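Local coordinates for ribosomal-protein-S5-alanine N-acetyltransferase (Vibrio fischeri, PDB 3IGR) that probably transfers an acetyl group from acetyl-CoA to the N-terminal alanine of ribosomal protein uS5, as a RimJ-type GNAT acetyltransferase, at residues 62-74 / 81-93. Residues are numbered along the deposited sequence; the frame is centred on the assembly and turned at random.
Sequences HKHNLAFYFVVVD and IGTVSYSNITRFP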
loop_
_atom_site.group_PDB
_atom_site.type_symbol
_atom_site.label_atom_id
_atom_site.label_comp_id
_atom_site.label_asym_id
_atom_site.label_seq_id
_atom_site.Cartn_x
_atom_site.Cartn_y
_atom_site.Cartn_z
ATOM N N HIS A 62 -20.195 15.956 15.881
ATOM C CA HIS A 62 -20.563 14.747 15.112
ATOM C C HIS A 62 -21.997 14.847 14.591
ATOM O O HIS A 62 -22.265 14.495 13.445
ATOM C CB HIS A 62 -20.422 13.445 15.931
ATOM C CG HIS A 62 -19.008 13.047 16.256
ATOM N ND1 HIS A 62 -18.702 12.173 17.282
ATOM C CD2 HIS A 62 -17.821 13.400 15.699
ATOM C CE1 HIS A 62 -17.392 12.008 17.341
ATOM N NE2 HIS A 62 -16.834 12.742 16.392
ATOM N N LYS A 63 -22.899 15.349 15.434
ATOM C CA LYS A 63 -24.332 15.411 15.125
ATOM C C LYS A 63 -24.622 16.281 13.902
ATOM O O LYS A 63 -25.455 15.930 13.070
ATOM C CB LYS A 63 -25.129 15.906 16.339
ATOM N N HIS A 64 -23.919 17.405 13.800
ATOM C CA HIS A 64 -24.061 18.335 12.670
ATOM C C HIS A 64 -22.964 18.157 11.595
ATOM O O HIS A 64 -22.707 19.063 10.796
ATOM C CB HIS A 64 -24.088 19.778 13.175
ATOM N N ASN A 65 -22.335 16.983 11.583
ATOM C CA ASN A 65 -21.288 16.642 10.610
ATOM C C ASN A 65 -20.178 17.699 10.479
ATOM O O ASN A 65 -19.633 17.931 9.394
ATOM C CB ASN A 65 -21.911 16.279 9.257
ATOM C CG ASN A 65 -22.758 15.015 9.328
ATOM O OD1 ASN A 65 -22.244 13.897 9.315
ATOM N ND2 ASN A 65 -24.059 15.191 9.401
ATOM N N LEU A 66 -19.827 18.292 11.617
ATOM C CA LEU A 66 -18.849 19.370 11.687
ATOM C C LEU A 66 -17.449 18.901 12.048
ATOM O O LEU A 66 -16.484 19.635 11.862
ATOM C CB LEU A 66 -19.300 20.406 12.719
ATOM C CG LEU A 66 -20.185 21.551 12.223
ATOM C CD1 LEU A 66 -20.778 22.340 13.398
ATOM C CD2 LEU A 66 -19.395 22.472 11.286
ATOM N N ALA A 67 -17.343 17.699 12.609
ATOM C CA ALA A 67 -16.049 17.159 13.026
ATOM C C ALA A 67 -16.176 15.668 13.306
ATOM O O ALA A 67 -17.239 15.193 13.689
ATOM C CB ALA A 67 -15.523 17.886 14.271
ATOM N N PHE A 68 -15.091 14.938 13.110
ATOM C CA PHE A 68 -15.123 13.480 13.226
ATOM C C PHE A 68 -13.831 13.066 13.915
ATOM O O PHE A 68 -12.732 13.124 13.333
ATOM C CB PHE A 68 -15.295 12.827 11.841
ATOM C CG PHE A 68 -16.507 13.338 11.083
ATOM C CD1 PHE A 68 -17.773 12.791 11.306
ATOM C CD2 PHE A 68 -16.394 14.396 10.193
ATOM C CE1 PHE A 68 -18.892 13.277 10.634
ATOM C CE2 PHE A 68 -17.518 14.895 9.513
ATOM C CZ PHE A 68 -18.759 14.340 9.736
ATOM N N TYR A 69 -13.954 12.724 15.190
ATOM C CA TYR A 69 -12.786 12.370 15.961
ATOM C C TYR A 69 -12.830 10.860 16.129
ATOM O O TYR A 69 -13.689 10.347 16.840
ATOM C CB TYR A 69 -12.799 13.097 17.308
ATOM C CG TYR A 69 -11.493 13.024 18.053
ATOM C CD1 TYR A 69 -10.711 14.162 18.225
ATOM C CD2 TYR A 69 -11.029 11.807 18.581
ATOM C CE1 TYR A 69 -9.507 14.102 18.910
ATOM C CE2 TYR A 69 -9.827 11.737 19.266
ATOM C CZ TYR A 69 -9.073 12.894 19.437
ATOM O OH TYR A 69 -7.875 12.840 20.112
ATOM N N PHE A 70 -11.941 10.153 15.435
ATOM C CA PHE A 70 -11.891 8.695 15.528
ATOM C C PHE A 70 -10.851 8.216 16.527
ATOM O O PHE A 70 -9.785 8.827 16.668
ATOM C CB PHE A 70 -11.521 8.079 14.191
ATOM C CG PHE A 70 -12.578 8.201 13.132
ATOM C CD1 PHE A 70 -13.503 7.167 12.938
ATOM C CD2 PHE A 70 -12.609 9.319 12.297
ATOM C CE1 PHE A 70 -14.466 7.253 11.937
ATOM C CE2 PHE A 70 -13.579 9.432 11.299
ATOM C CZ PHE A 70 -14.505 8.391 11.109
ATOM N N VAL A 71 -11.146 7.103 17.185
ATOM C CA VAL A 71 -10.138 6.390 17.989
ATOM C C VAL A 71 -9.830 5.005 17.386
ATOM O O VAL A 71 -10.677 4.402 16.709
ATOM C CB VAL A 71 -10.539 6.246 19.477
ATOM C CG1 VAL A 71 -10.504 7.619 20.179
ATOM C CG2 VAL A 71 -11.906 5.567 19.652
ATOM N N VAL A 72 -8.606 4.538 17.604
ATOM C CA VAL A 72 -8.216 3.198 17.215
ATOM C C VAL A 72 -8.162 2.364 18.506
ATOM O O VAL A 72 -7.467 2.726 19.460
ATOM C CB VAL A 72 -6.843 3.161 16.532
ATOM C CG1 VAL A 72 -6.518 1.717 16.119
ATOM C CG2 VAL A 72 -6.788 4.107 15.333
ATOM N N VAL A 73 -8.914 1.271 18.534
ATOM C CA VAL A 73 -9.015 0.448 19.731
ATOM C C VAL A 73 -8.346 -0.892 19.502
ATOM O O VAL A 73 -8.598 -1.545 18.488
ATOM C CB VAL A 73 -10.489 0.213 20.139
ATOM C CG1 VAL A 73 -10.588 -0.795 21.332
ATOM C CG2 VAL A 73 -11.150 1.531 20.488
ATOM N N ASP A 74 -7.484 -1.290 20.440
ATOM C CA ASP A 74 -7.024 -2.669 20.506
ATOM C C ASP A 74 -8.113 -3.456 21.239
ATOM O O ASP A 74 -8.314 -3.296 22.442
ATOM C CB ASP A 74 -5.691 -2.762 21.252
ATOM C CG ASP A 74 -5.052 -4.146 21.168
ATOM O OD1 ASP A 74 -5.749 -5.154 20.936
ATOM O OD2 ASP A 74 -3.824 -4.223 21.341
ATOM N N ILE A 81 -5.394 3.090 21.322
ATOM C CA ILE A 81 -3.976 3.082 20.951
ATOM C C ILE A 81 -3.666 4.037 19.804
ATOM O O ILE A 81 -2.565 4.030 19.259
ATOM C CB ILE A 81 -3.495 1.661 20.576
ATOM C CG1 ILE A 81 -4.269 1.157 19.348
ATOM C CG2 ILE A 81 -3.655 0.734 21.791
ATOM C CD1 ILE A 81 -3.428 0.537 18.261
ATOM N N GLY A 82 -4.636 4.877 19.450
ATOM C CA GLY A 82 -4.449 5.823 18.346
ATOM C C GLY A 82 -5.671 6.686 18.138
ATOM O O GLY A 82 -6.742 6.394 18.675
ATOM N N THR A 83 -5.493 7.758 17.362
ATOM C CA THR A 83 -6.559 8.692 17.060
ATOM C C THR A 83 -6.394 9.156 15.616
ATOM O O THR A 83 -5.278 9.192 15.088
ATOM C CB THR A 83 -6.517 9.964 17.975
ATOM O OG1 THR A 83 -5.278 10.640 17.771
ATOM C CG2 THR A 83 -6.674 9.624 19.469
ATOM N N VAL A 84 -7.503 9.485 14.974
ATOM C CA VAL A 84 -7.468 10.132 13.655
ATOM C C VAL A 84 -8.552 11.172 13.744
ATOM O O VAL A 84 -9.723 10.831 13.916
ATOM C CB VAL A 84 -7.731 9.151 12.464
ATOM C CG1 VAL A 84 -7.573 9.864 11.128
ATOM C CG2 VAL A 84 -6.752 7.954 12.496
ATOM N N SER A 85 -8.164 12.442 13.671
ATOM C CA SER A 85 -9.109 13.532 13.924
ATOM C C SER A 85 -9.283 14.381 12.679
ATOM O O SER A 85 -8.312 14.921 12.164
ATOM C CB SER A 85 -8.608 14.402 15.069
ATOM O OG SER A 85 -9.423 15.559 15.194
ATOM N N TYR A 86 -10.521 14.495 12.201
ATOM C CA TYR A 86 -10.851 15.383 11.073
ATOM C C TYR A 86 -11.517 16.619 11.664
ATOM O O TYR A 86 -12.572 16.523 12.303
ATOM C CB TYR A 86 -11.755 14.686 10.054
ATOM C CG TYR A 86 -11.079 13.488 9.447
ATOM C CD1 TYR A 86 -10.276 13.621 8.319
ATOM C CD2 TYR A 86 -11.184 12.222 10.043
ATOM C CE1 TYR A 86 -9.632 12.518 7.768
ATOM C CE2 TYR A 86 -10.534 11.113 9.500
ATOM C CZ TYR A 86 -9.758 11.280 8.364
ATOM O OH TYR A 86 -9.090 10.224 7.832
ATOM N N SER A 87 -10.864 17.760 11.480
ATOM C CA SER A 87 -11.283 19.016 12.074
ATOM C C SER A 87 -11.185 20.135 11.054
ATOM O O SER A 87 -10.665 19.937 9.949
ATOM C CB SER A 87 -10.368 19.353 13.248
ATOM O OG SER A 87 -9.044 19.539 12.774
ATOM N N ASN A 88 -11.681 21.309 11.424
ATOM C CA ASN A 88 -11.559 22.464 10.559
ATOM C C ASN A 88 -12.305 22.146 9.266
ATOM O O ASN A 88 -11.817 22.409 8.171
ATOM C CB ASN A 88 -10.076 22.647 10.247
ATOM C CG ASN A 88 -9.599 24.017 10.480
ATOM O OD1 ASN A 88 -8.951 24.289 11.506
ATOM N ND2 ASN A 88 -9.889 24.915 9.546
ATOM N N ILE A 89 -13.470 21.525 9.391
ATOM C CA ILE A 89 -14.223 21.134 8.222
ATOM C C ILE A 89 -15.036 22.314 7.676
ATOM O O ILE A 89 -15.739 22.985 8.430
ATOM C CB ILE A 89 -15.118 19.932 8.536
ATOM C CG1 ILE A 89 -14.241 18.690 8.783
ATOM C CG2 ILE A 89 -16.129 19.694 7.413
ATOM C CD1 ILE A 89 -15.035 17.453 9.194
ATOM N N THR A 90 -14.904 22.563 6.369
ATOM C CA THR A 90 -15.692 23.582 5.687
ATOM C C THR A 90 -16.435 22.923 4.534
ATOM O O THR A 90 -15.880 22.077 3.836
ATOM C CB THR A 90 -14.785 24.712 5.150
ATOM O OG1 THR A 90 -14.004 25.234 6.228
ATOM C CG2 THR A 90 -15.595 25.852 4.540
ATOM N N ARG A 91 -17.691 23.311 4.343
ATOM C CA ARG A 91 -18.477 22.821 3.235
ATOM C C ARG A 91 -18.305 23.842 2.123
ATOM O O ARG A 91 -17.185 24.315 1.932
ATOM C CB ARG A 91 -19.933 22.593 3.676
ATOM C CG ARG A 91 -20.031 21.618 4.850
ATOM C CD ARG A 91 -19.400 20.267 4.457
ATOM N NE ARG A 91 -19.452 19.295 5.549
ATOM C CZ ARG A 91 -19.341 17.973 5.405
ATOM N NH1 ARG A 91 -19.179 17.418 4.196
ATOM N NH2 ARG A 91 -19.420 17.200 6.483
ATOM N N PHE A 92 -19.357 24.173 1.368
ATOM C CA PHE A 92 -19.203 25.170 0.305
ATOM C C PHE A 92 -18.462 26.386 0.884
ATOM O O PHE A 92 -18.813 26.842 1.967
ATOM C CB PHE A 92 -20.564 25.588 -0.278
ATOM C CG PHE A 92 -20.465 26.708 -1.288
ATOM C CD1 PHE A 92 -20.164 26.441 -2.622
ATOM C CD2 PHE A 92 -20.645 28.039 -0.893
ATOM C CE1 PHE A 92 -20.052 27.499 -3.571
ATOM C CE2 PHE A 92 -20.549 29.095 -1.827
ATOM C CZ PHE A 92 -20.235 28.825 -3.167
ATOM N N PRO A 93 -17.470 26.943 0.163
ATOM C CA PRO A 93 -17.019 26.611 -1.190
ATOM C C PRO A 93 -15.712 25.824 -1.205
ATOM O O PRO A 93 -15.051 25.779 -2.259
ATOM C CB PRO A 93 -16.766 27.990 -1.788
ATOM C CG PRO A 93 -16.165 28.763 -0.602
ATOM C CD PRO A 93 -16.926 28.251 0.610
HETATM O O HOH W 1 -14.691 21.519 11.986
#
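F68 and F70 pair with Y86 and V84 in the antiparallel hairpin of strands 68-74 and 79-90, part of the central sheet of the GNAT fold; the axes of 68-74 and 81-87 run at 160°. The register rests on reciprocal backbone bonds, among them Y86 N to F68 O at 2.8 Å. At the far end I81 and G82 both face V72, a classic beta bulge, and I81 N reaches V72 O at 2.8 Å.

The tight part is the buried face bearing F68, F70, V72, V84 and Y86, which helix 112-126 covers through contacts to F68, V72, V84 and Y86. Here F70 CE2 comes within 3.9 Å of Y86 CD2, the Y86 hydroxyl bonds to T120, and I89 CD1 meets the F68 ring edge, 3.5 Å from CD2. On the other face, against helix 20-29, the Y69 ring swings across the partner strand because its CG is anti to the backbone N (chi1 -168°); its CD1 lies 3.6 Å from S85 OG and its OH 3.5 Å from T83 CG2.

Near the corner at N88 burial falls off: L66 is exposed, N65 and R91 partly so, and one water bridges L66 O and I89 N in place of a direct backbone bond. R91 NH1 bonds to Q128 O, while R91 NH2 bonds to N65 O at 3.0 Å, in both the guanidinium and carbonyl planes.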